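Local coordinates for probable GTP-binding protein engB (Pyrococcus horikoshii, PDB 2CXX), which binds guanine nucleotides as a GTPase of the EngB family and is probably needed for normal cell division and septation, at residues Ala2-Gly13 with Asn82-Asp91; Thr125-Asp133 with Val159-Asn170. All blocks are in the same frame, centred on the assembly; numbering follows the deposited sequence.

Contact 1 (Ala2-Gly13 with Asn82-Asp91); sequences ATIIFAGRSNVG and NIDVAVLVVD. With GDP (guanosine-5'-diphosphate), chain D.
Val-89 and Val-87 of strand 85-91 pack against Val-12 and Phe-6, while on the other face of the sheet Ile-5 meets Ala-86 and Ile-83. Strands 3-8 and 85-91 are parallel neighbours in the central sheet of a P-loop GTPase domain. The first of them runs into the P-loop, or Walker A, which begins at Gly-8. The backbones are laced by alternating bonds, such as Val-87 N to Ile-5 O at 2.8 Å and Ala-7 N to Val-87 O at 3.1 Å.

Ile-5 has its CG1 branch between the backbone N and the carbonyl carbon (chi1 66°). This sets Ile-5 CG1 against Ala-86 CB at 3.4 Å, a tight fit. Its CG2 branch meets the end of Ile-83, and these two side chains cross at about a right angle.

Val-87 and Phe-6 lie side by side and point the same way. Val-87 CB sits over one face of the Phe-6 ring in a CH-pi contact, 3.9 Å from the centroid. Val-89 CG2 comes to the ring edge instead, 4.1 Å from Phe-6 CD2. Leu-17 and Leu-21 of helix 14-22 also touch the ring. A serine in place of Phe-6 would probably open a gap between the sheet and helix 14-22 and leave Val-87 without its ring partner.

Val-89 spends its other branch on the P-loop, with Val-89 CG1 3.7 Å from Val-12 CG2. At the far end of the contact, Asp-84 OD1 uses its anti lone pair to accept Thr-3 N. Arg-9 NH2 donates to two waters, one accepting from Asp-91 N and the other donating to Asp-91 OD2. Asp-91 OD2 also forms a salt bridge with Lys-131. In the loop itself, Gly-13 N donates to the beta-phosphate oxygen O2B of GDP at 2.9 Å.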
loop_
_atom_site.group_PDB
_atom_site.type_symbol
_atom_site.label_atom_id
_atom_site.label_comp_id
_atom_site.label_asym_id
_atom_site.label_seq_id
_atom_site.Cartn_x
_atom_site.Cartn_y
_atom_site.Cartn_z
ATOM N N ALA A 2 -10.419 3.121 14.993
ATOM C CA ALA A 2 -9.028 3.473 14.490
ATOM C C ALA A 2 -9.048 3.941 13.038
ATOM O O ALA A 2 -10.008 3.711 12.332
ATOM C CB ALA A 2 -8.124 2.261 14.600
ATOM N N THR A 3 -7.980 4.604 12.584
ATOM C CA THR A 3 -7.916 5.071 11.213
ATOM C C THR A 3 -6.780 4.317 10.548
ATOM O O THR A 3 -5.699 4.301 11.056
ATOM C CB THR A 3 -7.583 6.561 11.159
ATOM O OG1 THR A 3 -8.743 7.289 11.553
ATOM C CG2 THR A 3 -7.125 6.976 9.760
ATOM N N ILE A 4 -7.053 3.737 9.378
ATOM C CA ILE A 4 -6.097 2.934 8.642
ATOM C C ILE A 4 -5.952 3.552 7.246
ATOM O O ILE A 4 -6.937 3.784 6.544
ATOM C CB ILE A 4 -6.640 1.488 8.497
ATOM C CG1 ILE A 4 -6.920 0.902 9.892
ATOM C CG2 ILE A 4 -5.676 0.628 7.682
ATOM C CD1 ILE A 4 -8.389 0.540 10.091
ATOM N N ILE A 5 -4.737 3.891 6.844
ATOM C CA ILE A 5 -4.591 4.432 5.490
ATOM C C ILE A 5 -4.105 3.288 4.579
ATOM O O ILE A 5 -3.459 2.331 5.030
ATOM C CB ILE A 5 -3.584 5.624 5.415
ATOM C CG1 ILE A 5 -2.145 5.186 5.725
ATOM C CG2 ILE A 5 -4.046 6.739 6.351
ATOM C CD1 ILE A 5 -1.056 6.345 5.550
ATOM N N PHE A 6 -4.568 3.344 3.334
ATOM C CA PHE A 6 -4.168 2.418 2.294
ATOM C C PHE A 6 -3.498 3.250 1.213
ATOM O O PHE A 6 -3.937 4.337 0.858
ATOM C CB PHE A 6 -5.337 1.636 1.680
ATOM C CG PHE A 6 -5.736 0.424 2.472
ATOM C CD1 PHE A 6 -6.404 0.546 3.720
ATOM C CD2 PHE A 6 -5.431 -0.831 1.997
ATOM C CE1 PHE A 6 -6.754 -0.578 4.469
ATOM C CE2 PHE A 6 -5.770 -1.977 2.748
ATOM C CZ PHE A 6 -6.420 -1.851 3.967
ATOM N N ALA A 7 -2.442 2.698 0.650
ATOM C CA ALA A 7 -1.704 3.390 -0.362
ATOM C C ALA A 7 -0.977 2.361 -1.233
ATOM O O ALA A 7 -0.729 1.237 -0.828
ATOM C CB ALA A 7 -0.684 4.334 0.320
ATOM N N GLY A 8 -0.672 2.738 -2.455
ATOM C CA GLY A 8 0.068 1.804 -3.319
ATOM C C GLY A 8 0.132 2.328 -4.758
ATOM O O GLY A 8 -0.557 3.269 -5.114
ATOM N N ARG A 9 1.003 1.757 -5.572
ATOM C CA ARG A 9 1.037 2.220 -6.962
ATOM C C ARG A 9 -0.238 1.775 -7.666
ATOM O O ARG A 9 -0.904 0.790 -7.298
ATOM C CB ARG A 9 2.280 1.628 -7.676
ATOM C CG ARG A 9 3.565 2.242 -7.152
ATOM C CD ARG A 9 4.850 1.657 -7.756
ATOM N NE ARG A 9 4.746 0.212 -7.860
ATOM C CZ ARG A 9 4.362 -0.457 -8.957
ATOM N NH1 ARG A 9 4.079 0.151 -10.101
ATOM N NH2 ARG A 9 4.053 -1.735 -8.873
ATOM N N SER A 10 -0.608 2.514 -8.686
ATOM C CA SER A 10 -1.782 2.167 -9.444
ATOM C C SER A 10 -1.658 0.748 -10.047
ATOM O O SER A 10 -0.614 0.342 -10.509
ATOM C CB SER A 10 -1.978 3.190 -10.607
ATOM O OG SER A 10 -3.074 2.781 -11.402
ATOM N N ASN A 11 -2.760 0.036 -10.017
ATOM C CA ASN A 11 -2.935 -1.301 -10.563
ATOM C C ASN A 11 -2.304 -2.430 -9.750
ATOM O O ASN A 11 -2.155 -3.558 -10.272
ATOM C CB ASN A 11 -2.459 -1.352 -12.029
ATOM C CG ASN A 11 -3.427 -2.156 -12.923
ATOM O OD1 ASN A 11 -4.626 -1.792 -13.080
ATOM N ND2 ASN A 11 -2.935 -3.268 -13.461
ATOM N N VAL A 12 -1.975 -2.188 -8.468
ATOM C CA VAL A 12 -1.341 -3.279 -7.656
ATOM C C VAL A 12 -2.431 -4.144 -7.037
ATOM O O VAL A 12 -2.131 -5.187 -6.451
ATOM C CB VAL A 12 -0.411 -2.725 -6.500
ATOM C CG1 VAL A 12 0.802 -1.925 -7.093
ATOM C CG2 VAL A 12 -1.215 -1.802 -5.524
ATOM N N GLY A 13 -3.671 -3.643 -7.071
ATOM C CA GLY A 13 -4.838 -4.320 -6.523
ATOM C C GLY A 13 -5.368 -3.728 -5.219
ATOM O O GLY A 13 -6.004 -4.396 -4.440
ATOM N N ASN A 82 -3.048 11.014 13.876
ATOM C CA ASN A 82 -4.374 10.411 13.879
ATOM C C ASN A 82 -4.493 9.252 12.929
ATOM O O ASN A 82 -5.601 8.867 12.535
ATOM C CB ASN A 82 -5.446 11.479 13.568
ATOM C CG ASN A 82 -5.606 12.464 14.719
ATOM O OD1 ASN A 82 -5.590 12.071 15.882
ATOM N ND2 ASN A 82 -5.711 13.752 14.396
ATOM N N ILE A 83 -3.337 8.690 12.552
ATOM C CA ILE A 83 -3.309 7.528 11.700
ATOM C C ILE A 83 -2.753 6.374 12.531
ATOM O O ILE A 83 -1.593 6.396 12.978
ATOM C CB ILE A 83 -2.447 7.766 10.445
ATOM C CG1 ILE A 83 -3.168 8.755 9.506
ATOM C CG2 ILE A 83 -2.222 6.394 9.750
ATOM C CD1 ILE A 83 -2.256 9.410 8.454
ATOM N N ASP A 84 -3.562 5.355 12.759
ATOM C CA ASP A 84 -3.079 4.252 13.589
ATOM C C ASP A 84 -2.191 3.214 12.923
ATOM O O ASP A 84 -1.322 2.609 13.582
ATOM C CB ASP A 84 -4.281 3.539 14.195
ATOM C CG ASP A 84 -5.107 4.459 15.063
ATOM O OD1 ASP A 84 -6.132 4.966 14.565
ATOM O OD2 ASP A 84 -4.684 4.715 16.244
ATOM N N VAL A 85 -2.468 2.932 11.664
ATOM C CA VAL A 85 -1.644 1.988 10.926
ATOM C C VAL A 85 -1.785 2.279 9.454
ATOM O O VAL A 85 -2.769 2.833 9.035
ATOM C CB VAL A 85 -2.066 0.512 11.265
ATOM C CG1 VAL A 85 -3.484 0.319 10.903
ATOM C CG2 VAL A 85 -1.111 -0.509 10.546
ATOM N N ALA A 86 -0.770 1.941 8.658
ATOM C CA ALA A 86 -0.782 2.139 7.228
ATOM C C ALA A 86 -0.612 0.792 6.547
ATOM O O ALA A 86 0.132 -0.083 7.004
ATOM C CB ALA A 86 0.408 3.131 6.767
ATOM N N VAL A 87 -1.358 0.582 5.471
ATOM C CA VAL A 87 -1.177 -0.626 4.672
ATOM C C VAL A 87 -0.665 -0.187 3.305
ATOM O O VAL A 87 -1.353 0.544 2.580
ATOM C CB VAL A 87 -2.477 -1.367 4.435
ATOM C CG1 VAL A 87 -2.217 -2.675 3.551
ATOM C CG2 VAL A 87 -3.046 -1.778 5.791
ATOM N N LEU A 88 0.568 -0.571 2.976
ATOM C CA LEU A 88 1.094 -0.263 1.666
ATOM C C LEU A 88 0.875 -1.538 0.854
ATOM O O LEU A 88 1.411 -2.596 1.178
ATOM C CB LEU A 88 2.614 0.075 1.733
ATOM C CG LEU A 88 3.391 0.063 0.402
ATOM C CD1 LEU A 88 2.883 1.081 -0.603
ATOM C CD2 LEU A 88 4.864 0.331 0.691
ATOM N N VAL A 89 0.098 -1.422 -0.220
ATOM C CA VAL A 89 -0.160 -2.559 -1.110
ATOM C C VAL A 89 0.873 -2.540 -2.209
ATOM O O VAL A 89 1.055 -1.520 -2.816
ATOM C CB VAL A 89 -1.518 -2.402 -1.753
ATOM C CG1 VAL A 89 -1.911 -3.690 -2.437
ATOM C CG2 VAL A 89 -2.564 -2.028 -0.665
ATOM N N VAL A 90 1.578 -3.650 -2.435
ATOM C CA VAL A 90 2.542 -3.755 -3.537
ATOM C C VAL A 90 2.179 -4.941 -4.368
ATOM O O VAL A 90 1.497 -5.865 -3.916
ATOM C CB VAL A 90 4.008 -3.899 -3.095
ATOM C CG1 VAL A 90 4.362 -2.681 -2.141
ATOM C CG2 VAL A 90 4.223 -5.191 -2.419
ATOM N N ASP A 91 2.654 -4.924 -5.613
ATOM C CA ASP A 91 2.373 -6.009 -6.544
ATOM C C ASP A 91 3.644 -6.872 -6.382
ATOM O O ASP A 91 4.691 -6.469 -6.818
ATOM C CB ASP A 91 2.227 -5.404 -7.951
ATOM C CG ASP A 91 2.142 -6.445 -9.046
ATOM O OD1 ASP A 91 2.595 -7.585 -8.810
ATOM O OD2 ASP A 91 1.647 -6.091 -10.139
HETATM P PB GDP D . -5.690 -0.524 -7.984
HETATM O O1B GDP D . -5.421 0.364 -9.151
HETATM O O2B GDP D . -4.360 -0.804 -7.176
HETATM O O3B GDP D . -6.952 -0.280 -7.183
HETATM O O3A GDP D . -5.958 -1.947 -8.635
HETATM P PA GDP D . -7.210 -2.899 -8.919
HETATM O O1A GDP D . -7.774 -3.381 -7.641
HETATM O O2A GDP D . -8.281 -2.148 -9.793
HETATM O "O5'" GDP D . -6.557 -4.192 -9.607
HETATM C "C5'" GDP D . -5.853 -3.851 -10.763
HETATM C "C4'" GDP D . -5.660 -5.095 -11.640
HETATM O "O4'" GDP D . -4.968 -6.166 -10.858
HETATM C "C3'" GDP D . -6.893 -5.788 -12.110
HETATM O "O3'" GDP D . -7.100 -6.264 -13.446
HETATM C "C2'" GDP D . -7.238 -6.774 -10.972
HETATM O "O2'" GDP D . -8.027 -7.897 -11.517
HETATM C "C1'" GDP D . -5.835 -7.355 -10.772
HETATM N N9 GDP D . -5.606 -7.959 -9.452
HETATM C C8 GDP D . -5.895 -7.424 -8.177
HETATM N N7 GDP D . -5.526 -8.254 -7.262
HETATM C C5 GDP D . -4.982 -9.363 -7.855
HETATM C C6 GDP D . -4.408 -10.585 -7.390
HETATM O O6 GDP D . -4.325 -10.843 -6.229
HETATM N N1 GDP D . -3.932 -11.506 -8.319
HETATM C C2 GDP D . -4.019 -11.253 -9.659
HETATM N N2 GDP D . -3.541 -12.199 -10.536
HETATM N N3 GDP D . -4.549 -10.129 -10.118
HETATM C C4 GDP D . -5.036 -9.170 -9.252
HETATM O O HOH W 1 -7.956 10.234 11.245
HETATM O O HOH W 2 4.128 -2.453 -5.981
HETATM O O HOH W 3 2.753 -0.317 -4.666
HETATM O O HOH W 4 2.326 -3.549 -10.605
#

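Contact 2 (Thr125-Asp133 with Val159-Asn170); sequences TIVAVNKLD and VFIPISAKFGDN. With GDP (guanosine-5'-diphosphate), chain D.
Asn-130 reaches across to Ala-165, and Asp-133 lies against Ser-164 and Phe-167. Two guanine-recognition motifs of a P-loop GTPase meet here. Asn-130 and Asp-133 belong to NKxD, Ser-164 and Ala-165 to SAK; Phe-167 follows directly. NKxD starts on the last residue of strand 125-130, and SAK comes just after strand 160-162. The two strands are parallel, the second at the sheet edge.

Between the strands, Val-127 and Phe-160 lie side by side and point the same way, with Val-127 CB 3.6 Å from Phe-160 CD2. Val-129 CG2 meets the edge of that ring, nearly in its plane. Helix 138-149 also packs on Phe-160. Further along, Leu-132 and Pro-162 run alongside each other.

The Asn-130 side chain is anti to the backbone N (chi1 -164°), which carries its amide toward segment 159-170. There Asn-130 OD1 accepts Ala-165 N in the carbonyl plane at 2.9 Å. Its ND2 is held by Val-12 O of the P-loop, so the amide is gripped at both ends.

The carboxylate of Asp-133 receives the guanine with both oxygens. GDP N1 donates to Asp-133 OD1 and GDP N2 to Asp-133 OD2, each at 2.7 Å. Phe-167 points its ring edge at OD2. Lys-131 and Lys-166 pass over opposite faces of the base, with Lys-131 CG 3.7 Å and Lys-166 CB 3.4 Å from GDP C6. Ser-164 OG accepts Phe-167 N in an ST motif, and Ser-164 OG lies 3.0 Å from Asp-133 OD1.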
loop_
_atom_site.group_PDB
_atom_site.type_symbol
_atom_site.label_atom_id
_atom_site.label_comp_id
_atom_site.label_asym_id
_atom_site.label_seq_id
_atom_site.Cartn_x
_atom_site.Cartn_y
_atom_site.Cartn_z
ATOM N N THR A 125 3.586 0.285 9.639
ATOM C CA THR A 125 3.195 -0.037 8.272
ATOM C C THR A 125 3.206 -1.509 7.975
ATOM O O THR A 125 4.182 -2.200 8.269
ATOM C CB THR A 125 4.144 0.666 7.288
ATOM O OG1 THR A 125 4.065 2.083 7.477
ATOM C CG2 THR A 125 3.747 0.331 5.826
ATOM N N ILE A 126 2.129 -2.005 7.387
ATOM C CA ILE A 126 2.078 -3.413 6.968
ATOM C C ILE A 126 2.176 -3.383 5.447
ATOM O O ILE A 126 1.593 -2.521 4.809
ATOM C CB ILE A 126 0.722 -4.083 7.402
ATOM C CG1 ILE A 126 0.630 -4.131 8.910
ATOM C CG2 ILE A 126 0.558 -5.452 6.731
ATOM C CD1 ILE A 126 -0.823 -4.263 9.414
ATOM N N VAL A 127 3.000 -4.242 4.856
ATOM C CA VAL A 127 3.073 -4.305 3.412
ATOM C C VAL A 127 2.252 -5.488 2.956
ATOM O O VAL A 127 2.609 -6.629 3.261
ATOM C CB VAL A 127 4.545 -4.513 2.930
ATOM C CG1 VAL A 127 4.594 -4.676 1.383
ATOM C CG2 VAL A 127 5.399 -3.337 3.410
ATOM N N ALA A 128 1.164 -5.237 2.220
ATOM C CA ALA A 128 0.338 -6.323 1.667
ATOM C C ALA A 128 1.016 -6.701 0.327
ATOM O O ALA A 128 1.006 -5.919 -0.609
ATOM C CB ALA A 128 -1.096 -5.825 1.396
ATOM N N VAL A 129 1.614 -7.883 0.248
ATOM C CA VAL A 129 2.299 -8.307 -0.967
ATOM C C VAL A 129 1.254 -9.053 -1.814
ATOM O O VAL A 129 1.030 -10.255 -1.685
ATOM C CB VAL A 129 3.516 -9.165 -0.610
ATOM C CG1 VAL A 129 4.241 -9.533 -1.923
ATOM C CG2 VAL A 129 4.473 -8.338 0.353
ATOM N N ASN A 130 0.637 -8.305 -2.711
ATOM C CA ASN A 130 -0.480 -8.803 -3.478
ATOM C C ASN A 130 -0.064 -9.520 -4.744
ATOM O O ASN A 130 1.082 -9.425 -5.190
ATOM C CB ASN A 130 -1.430 -7.635 -3.801
ATOM C CG ASN A 130 -2.819 -8.108 -4.250
ATOM O OD1 ASN A 130 -3.312 -9.106 -3.748
ATOM N ND2 ASN A 130 -3.466 -7.375 -5.154
ATOM N N LYS A 131 -1.030 -10.245 -5.277
ATOM C CA LYS A 131 -0.904 -11.046 -6.511
ATOM C C LYS A 131 -0.044 -12.268 -6.256
ATOM O O LYS A 131 0.708 -12.745 -7.112
ATOM C CB LYS A 131 -0.342 -10.225 -7.665
ATOM C CG LYS A 131 -1.170 -8.910 -7.879
ATOM C CD LYS A 131 -0.927 -8.305 -9.259
ATOM C CE LYS A 131 -1.694 -6.963 -9.501
ATOM N NZ LYS A 131 -1.170 -6.317 -10.770
ATOM N N LEU A 132 -0.206 -12.807 -5.062
ATOM C CA LEU A 132 0.583 -13.964 -4.701
ATOM C C LEU A 132 0.460 -15.123 -5.703
ATOM O O LEU A 132 1.400 -15.928 -5.904
ATOM C CB LEU A 132 0.134 -14.422 -3.320
ATOM C CG LEU A 132 0.768 -15.669 -2.739
ATOM C CD1 LEU A 132 2.294 -15.528 -2.801
ATOM C CD2 LEU A 132 0.270 -15.835 -1.292
ATOM N N ASP A 133 -0.708 -15.200 -6.339
ATOM C CA ASP A 133 -0.980 -16.247 -7.308
ATOM C C ASP A 133 -0.072 -16.169 -8.555
ATOM O O ASP A 133 0.020 -17.123 -9.329
ATOM C CB ASP A 133 -2.472 -16.164 -7.683
ATOM C CG ASP A 133 -2.874 -14.788 -8.168
ATOM O OD1 ASP A 133 -2.944 -13.849 -7.342
ATOM O OD2 ASP A 133 -3.148 -14.649 -9.377
ATOM N N VAL A 159 5.876 -7.448 9.086
ATOM C CA VAL A 159 5.619 -6.399 8.111
ATOM C C VAL A 159 5.005 -6.865 6.816
ATOM O O VAL A 159 3.976 -6.314 6.378
ATOM C CB VAL A 159 6.914 -5.649 7.774
ATOM C CG1 VAL A 159 6.644 -4.552 6.723
ATOM C CG2 VAL A 159 7.472 -5.019 9.045
ATOM N N PHE A 160 5.614 -7.889 6.233
ATOM C CA PHE A 160 5.208 -8.409 4.913
ATOM C C PHE A 160 4.202 -9.537 4.939
ATOM O O PHE A 160 4.502 -10.646 5.369
ATOM C CB PHE A 160 6.450 -8.848 4.118
ATOM C CG PHE A 160 7.352 -7.717 3.789
ATOM C CD1 PHE A 160 8.411 -7.426 4.616
ATOM C CD2 PHE A 160 7.137 -6.952 2.626
ATOM C CE1 PHE A 160 9.269 -6.395 4.302
ATOM C CE2 PHE A 160 7.995 -5.908 2.284
ATOM C CZ PHE A 160 9.073 -5.645 3.140
ATOM N N ILE A 161 2.986 -9.252 4.465
ATOM C CA ILE A 161 1.941 -10.270 4.445
ATOM C C ILE A 161 1.526 -10.576 3.006
ATOM O O ILE A 161 0.872 -9.750 2.334
ATOM C CB ILE A 161 0.652 -9.785 5.186
ATOM C CG1 ILE A 161 1.010 -9.259 6.580
ATOM C CG2 ILE A 161 -0.369 -10.930 5.261
ATOM C CD1 ILE A 161 1.532 -10.265 7.539
ATOM N N PRO A 162 1.936 -11.738 2.491
ATOM C CA PRO A 162 1.518 -12.027 1.118
ATOM C C PRO A 162 0.025 -12.423 1.042
ATOM O O PRO A 162 -0.513 -13.164 1.878
ATOM C CB PRO A 162 2.478 -13.137 0.695
ATOM C CG PRO A 162 2.810 -13.829 1.968
ATOM C CD PRO A 162 2.843 -12.773 3.034
ATOM N N ILE A 163 -0.668 -11.896 0.028
ATOM C CA ILE A 163 -2.104 -12.192 -0.140
ATOM C C ILE A 163 -2.437 -12.281 -1.641
ATOM O O ILE A 163 -1.612 -11.940 -2.502
ATOM C CB ILE A 163 -2.979 -11.004 0.401
ATOM C CG1 ILE A 163 -2.464 -9.709 -0.256
ATOM C CG2 ILE A 163 -2.796 -10.789 1.921
ATOM C CD1 ILE A 163 -3.332 -8.512 -0.050
ATOM N N SER A 164 -3.635 -12.781 -1.934
ATOM C CA SER A 164 -4.183 -12.657 -3.290
ATOM C C SER A 164 -5.553 -12.015 -3.078
ATOM O O SER A 164 -6.473 -12.676 -2.637
ATOM C CB SER A 164 -4.405 -13.974 -4.035
ATOM O OG SER A 164 -5.105 -13.690 -5.252
ATOM N N ALA A 165 -5.669 -10.714 -3.374
ATOM C CA ALA A 165 -6.923 -10.008 -3.245
ATOM C C ALA A 165 -7.921 -10.585 -4.258
ATOM O O ALA A 165 -9.160 -10.528 -4.030
ATOM C CB ALA A 165 -6.728 -8.494 -3.531
ATOM N N LYS A 166 -7.388 -11.119 -5.352
ATOM C CA LYS A 166 -8.235 -11.680 -6.393
ATOM C C LYS A 166 -8.952 -12.922 -5.927
ATOM O O LYS A 166 -10.152 -13.006 -6.081
ATOM C CB LYS A 166 -7.444 -12.045 -7.647
ATOM C CG LYS A 166 -8.257 -12.818 -8.714
ATOM C CD LYS A 166 -7.542 -12.791 -10.043
ATOM C CE LYS A 166 -8.505 -13.110 -11.237
ATOM N NZ LYS A 166 -7.822 -12.872 -12.555
ATOM N N PHE A 167 -8.193 -13.877 -5.407
ATOM C CA PHE A 167 -8.769 -15.145 -4.968
ATOM C C PHE A 167 -9.069 -15.255 -3.490
ATOM O O PHE A 167 -9.752 -16.186 -3.047
ATOM C CB PHE A 167 -7.851 -16.273 -5.398
ATOM C CG PHE A 167 -7.691 -16.368 -6.864
ATOM C CD1 PHE A 167 -6.645 -15.727 -7.496
ATOM C CD2 PHE A 167 -8.606 -17.078 -7.630
ATOM C CE1 PHE A 167 -6.486 -15.788 -8.875
ATOM C CE2 PHE A 167 -8.466 -17.147 -9.015
ATOM C CZ PHE A 167 -7.400 -16.502 -9.643
ATOM N N GLY A 168 -8.566 -14.316 -2.699
ATOM C CA GLY A 168 -8.867 -14.364 -1.288
ATOM C C GLY A 168 -7.789 -14.936 -0.378
ATOM O O GLY A 168 -7.916 -14.863 0.850
ATOM N N ASP A 169 -6.730 -15.483 -0.941
ATOM C CA ASP A 169 -5.653 -16.062 -0.149
ATOM C C ASP A 169 -5.074 -15.135 0.964
ATOM O O ASP A 169 -4.597 -14.041 0.661
ATOM C CB ASP A 169 -4.464 -16.467 -1.050
ATOM C CG ASP A 169 -4.819 -17.504 -2.120
ATOM O OD1 ASP A 169 -5.850 -17.387 -2.778
ATOM O OD2 ASP A 169 -4.030 -18.447 -2.330
ATOM N N ASN A 170 -5.096 -15.586 2.225
ATOM C CA ASN A 170 -4.522 -14.839 3.374
ATOM C C ASN A 170 -5.133 -13.490 3.724
ATOM O O ASN A 170 -4.529 -12.724 4.481
ATOM C CB ASN A 170 -3.006 -14.638 3.189
ATOM C CG ASN A 170 -2.276 -15.940 2.975
ATOM O OD1 ASN A 170 -2.618 -16.951 3.600
ATOM N ND2 ASN A 170 -1.253 -15.936 2.106
HETATM P PB GDP D . -5.690 -0.524 -7.984
HETATM O O1B GDP D . -5.421 0.364 -9.151
HETATM O O2B GDP D . -4.360 -0.804 -7.176
HETATM O O3B GDP D . -6.952 -0.280 -7.183
HETATM O O3A GDP D . -5.958 -1.947 -8.635
HETATM P PA GDP D . -7.210 -2.899 -8.919
HETATM O O1A GDP D . -7.774 -3.381 -7.641
HETATM O O2A GDP D . -8.281 -2.148 -9.793
HETATM O "O5'" GDP D . -6.557 -4.192 -9.607
HETATM C "C5'" GDP D . -5.853 -3.851 -10.763
HETATM C "C4'" GDP D . -5.660 -5.095 -11.640
HETATM O "O4'" GDP D . -4.968 -6.166 -10.858
HETATM C "C3'" GDP D . -6.893 -5.788 -12.110
HETATM O "O3'" GDP D . -7.100 -6.264 -13.446
HETATM C "C2'" GDP D . -7.238 -6.774 -10.972
HETATM O "O2'" GDP D . -8.027 -7.897 -11.517
HETATM C "C1'" GDP D . -5.835 -7.355 -10.772
HETATM N N9 GDP D . -5.606 -7.959 -9.452
HETATM C C8 GDP D . -5.895 -7.424 -8.177
HETATM N N7 GDP D . -5.526 -8.254 -7.262
HETATM C C5 GDP D . -4.982 -9.363 -7.855
HETATM C C6 GDP D . -4.408 -10.585 -7.390
HETATM O O6 GDP D . -4.325 -10.843 -6.229
HETATM N N1 GDP D . -3.932 -11.506 -8.319
HETATM C C2 GDP D . -4.019 -11.253 -9.659
HETATM N N2 GDP D . -3.541 -12.199 -10.536
HETATM N N3 GDP D . -4.549 -10.129 -10.118
HETATM C C4 GDP D . -5.036 -9.170 -9.252
#

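How the contacts relate
Contacts 1 and 2 sit side by side in one sheet, their centres about 12 Å apart. Strands 85-91 and 125-130 join them directly: Ile-126 N lies 2.8 Å from Ala-86 O, and Ala-128 N lies 2.9 Å from Leu-88 O, both probable hydrogen bonds. At their C-terminal ends both contacts reach GDP. Contact 1 holds the beta-phosphate through P-loop amides, and contact 2 reads the guanine. The two halves of the pocket also touch. Asn-130 ND2 is 3.6 Å from Gly-13 CA, and Lys-131 CE is 3.6 Å from Val-12 O. Lys-131 NZ also donates a hydrogen bond to Asn-11 O of contact 1.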